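Local coordinates for protein cyclic GMP-AMP synthase-like receptor (Tribolium castaneum, PDB 7LT2) that senses double-stranded RNA and, in response, makes the cyclic dinucleotide 2',3'-cGAMP from ATP and GTP in innate immunity, at residues N102-L107 / D117-F122. Numbering follows the deposited sequence.
Sequences NLDGWL and DFRKKF
Asp104 and Arg119 form a salt bridge between two short helices, 103-107 and 118-122. Both terminal nitrogens of the guanidinium converge on a single carboxylate oxygen. NH2 of Arg119 lies 2.9 Å from OD1 of Asp104, and NH1 of Arg119 lies 3.0 Å from the same OD1. Neither hydrogen bond is straight, with N-H...O angles of 150° and 141°, as expected when two donors share one acceptor. OD1 sits in the guanidinium plane, at its end. The carboxylate itself stands almost perpendicular to that plane. NH1 meets OD1 nearly along the C-O bond, whereas NH2 comes from above the carboxylate plane. Arg119 leaves its helix extended and bends at chi3. Its NE makes a second salt bridge, to Asp127.

The apolar part of the contact centres on Leu103. Its CG is anti to the backbone N (chi1 -179°), which points the branched end of the side chain at the second helix. There CD2 of Leu103 lies over one face of the guanidinium, toward the rim, 3.8 Å from CZ of Arg119. CD2 of Leu103 also meets the aliphatic base of that side chain, 3.9 Å from CB of Arg119. At the edge of the Phe118 ring, CD2 of Leu103 is 4.2 Å from CD2 of Phe118. Leu107 CD1 adds a looser contact, 4.2 Å from NH1 of Arg119. The Phe118 side chain also touches Leu49 of helix 44-49.

The helix axes remain 12.4 Å apart at closest approach, so long side chains span the gap. The contact joins two neighbouring helices of the nucleotidyltransferase domain, away from the annotated ligand sites. Leu103 and Phe118 are buried, while Asp104 is exposed. Asp104 and Asp127 together hold Arg119 at three nitrogens, which should restrict guanidinium rotation, and the two carboxylates probably offset its positive charge at the partly exposed edge of the contact.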
loop_
_atom_site.group_PDB
_atom_site.type_symbol
_atom_site.label_atom_id
_atom_site.label_comp_id
_atom_site.label_asym_id
_atom_site.label_seq_id
_atom_site.Cartn_x
_atom_site.Cartn_y
_atom_site.Cartn_z
ATOM N N ASN A 102 26.765 5.776 15.712
ATOM C CA ASN A 102 28.048 6.315 15.264
ATOM C C ASN A 102 27.845 7.418 14.224
ATOM O O ASN A 102 28.586 7.509 13.241
ATOM C CB ASN A 102 28.944 5.208 14.696
ATOM C CG ASN A 102 30.388 5.661 14.489
ATOM O OD1 ASN A 102 30.952 6.367 15.319
ATOM N ND2 ASN A 102 30.979 5.264 13.365
ATOM N N LEU A 103 26.850 8.283 14.434
ATOM C CA LEU A 103 26.659 9.383 13.493
ATOM C C LEU A 103 27.867 10.314 13.474
ATOM O O LEU A 103 28.277 10.783 12.408
ATOM C CB LEU A 103 25.388 10.174 13.819
ATOM C CG LEU A 103 25.137 11.333 12.845
ATOM C CD1 LEU A 103 25.117 10.831 11.412
ATOM C CD2 LEU A 103 23.844 12.080 13.169
ATOM N N ASP A 104 28.446 10.595 14.644
ATOM C CA ASP A 104 29.602 11.488 14.691
ATOM C C ASP A 104 30.757 10.946 13.860
ATOM O O ASP A 104 31.421 11.702 13.144
ATOM C CB ASP A 104 30.047 11.703 16.133
ATOM C CG ASP A 104 29.086 12.572 16.918
ATOM O OD1 ASP A 104 28.119 13.087 16.322
ATOM O OD2 ASP A 104 29.307 12.741 18.134
ATOM N N GLY A 105 31.026 9.645 13.954
ATOM C CA GLY A 105 32.093 9.065 13.157
ATOM C C GLY A 105 31.831 9.161 11.670
ATOM O O GLY A 105 32.762 9.341 10.884
ATOM N N TRP A 106 30.563 9.046 11.264
ATOM C CA TRP A 106 30.220 9.240 9.861
ATOM C C TRP A 106 30.429 10.691 9.441
ATOM O O TRP A 106 30.914 10.958 8.336
ATOM C CB TRP A 106 28.773 8.799 9.616
ATOM C CG TRP A 106 28.271 9.107 8.237
ATOM C CD1 TRP A 106 27.234 9.932 7.906
ATOM C CD2 TRP A 106 28.799 8.609 7.001
ATOM N NE1 TRP A 106 27.076 9.967 6.542
ATOM C CE2 TRP A 106 28.028 9.166 5.964
ATOM C CE3 TRP A 106 29.842 7.737 6.674
ATOM C CZ2 TRP A 106 28.267 8.883 4.620
ATOM C CZ3 TRP A 106 30.079 7.459 5.338
ATOM C CH2 TRP A 106 29.292 8.027 4.328
ATOM N N LEU A 107 30.066 11.644 10.307
ATOM C CA LEU A 107 30.250 13.050 9.962
ATOM C C LEU A 107 31.722 13.392 9.774
ATOM O O LEU A 107 32.051 14.303 9.005
ATOM C CB LEU A 107 29.618 13.943 11.032
ATOM C CG LEU A 107 28.111 13.761 11.248
ATOM C CD1 LEU A 107 27.608 14.668 12.368
ATOM C CD2 LEU A 107 27.345 14.012 9.958
ATOM N N ASP A 117 23.498 18.393 8.570
ATOM C CA ASP A 117 22.241 18.734 9.218
ATOM C C ASP A 117 21.337 17.526 9.441
ATOM O O ASP A 117 20.170 17.709 9.803
ATOM C CB ASP A 117 21.494 19.800 8.405
ATOM C CG ASP A 117 22.177 21.167 8.441
ATOM O OD1 ASP A 117 22.946 21.443 9.386
ATOM O OD2 ASP A 117 21.932 21.973 7.520
ATOM N N PHE A 118 21.841 16.300 9.252
ATOM C CA PHE A 118 20.987 15.122 9.406
ATOM C C PHE A 118 20.424 15.025 10.820
ATOM O O PHE A 118 19.227 14.777 11.007
ATOM C CB PHE A 118 21.754 13.844 9.046
ATOM C CG PHE A 118 20.907 12.595 9.110
ATOM C CD1 PHE A 118 20.166 12.196 8.010
ATOM C CD2 PHE A 118 20.847 11.831 10.266
ATOM C CE1 PHE A 118 19.373 11.057 8.060
ATOM C CE2 PHE A 118 20.053 10.691 10.324
ATOM C CZ PHE A 118 19.316 10.305 9.218
ATOM N N ARG A 119 21.273 15.212 11.833
ATOM C CA ARG A 119 20.808 15.126 13.213
ATOM C C ARG A 119 19.707 16.145 13.491
ATOM O O ARG A 119 18.645 15.799 14.023
ATOM C CB ARG A 119 21.990 15.314 14.172
ATOM C CG ARG A 119 21.608 15.243 15.636
ATOM C CD ARG A 119 22.831 15.305 16.550
ATOM N NE ARG A 119 23.502 14.013 16.676
ATOM C CZ ARG A 119 24.797 13.806 16.461
ATOM N NH1 ARG A 119 25.605 14.786 16.095
ATOM N NH2 ARG A 119 25.296 12.588 16.643
ATOM N N LYS A 120 19.940 17.413 13.128
ATOM C CA LYS A 120 18.938 18.453 13.354
ATOM C C LYS A 120 17.620 18.114 12.679
ATOM O O LYS A 120 16.546 18.377 13.233
ATOM C CB LYS A 120 19.419 19.803 12.820
ATOM C CG LYS A 120 20.581 20.453 13.508
ATOM C CD LYS A 120 20.767 21.839 12.900
ATOM C CE LYS A 120 22.221 22.195 12.757
ATOM N NZ LYS A 120 22.910 21.211 11.893
ATOM N N LYS A 121 17.682 17.567 11.465
ATOM C CA LYS A 121 16.482 17.413 10.649
ATOM C C LYS A 121 15.704 16.144 10.963
ATOM O O LYS A 121 14.484 16.119 10.768
ATOM C CB LYS A 121 16.839 17.418 9.159
ATOM C CG LYS A 121 17.434 18.718 8.641
ATOM C CD LYS A 121 16.499 19.891 8.840
ATOM C CE LYS A 121 17.085 21.163 8.242
ATOM N NZ LYS A 121 17.368 21.014 6.790
ATOM N N PHE A 122 16.369 15.086 11.438
ATOM C CA PHE A 122 15.736 13.777 11.539
ATOM C C PHE A 122 15.705 13.162 12.931
ATOM O O PHE A 122 14.867 12.282 13.164
ATOM C CB PHE A 122 16.432 12.761 10.618
ATOM C CG PHE A 122 16.243 13.016 9.157
ATOM C CD1 PHE A 122 17.137 13.812 8.456
ATOM C CD2 PHE A 122 15.197 12.422 8.467
ATOM C CE1 PHE A 122 16.979 14.025 7.095
ATOM C CE2 PHE A 122 15.033 12.635 7.109
ATOM C CZ PHE A 122 15.927 13.438 6.424
#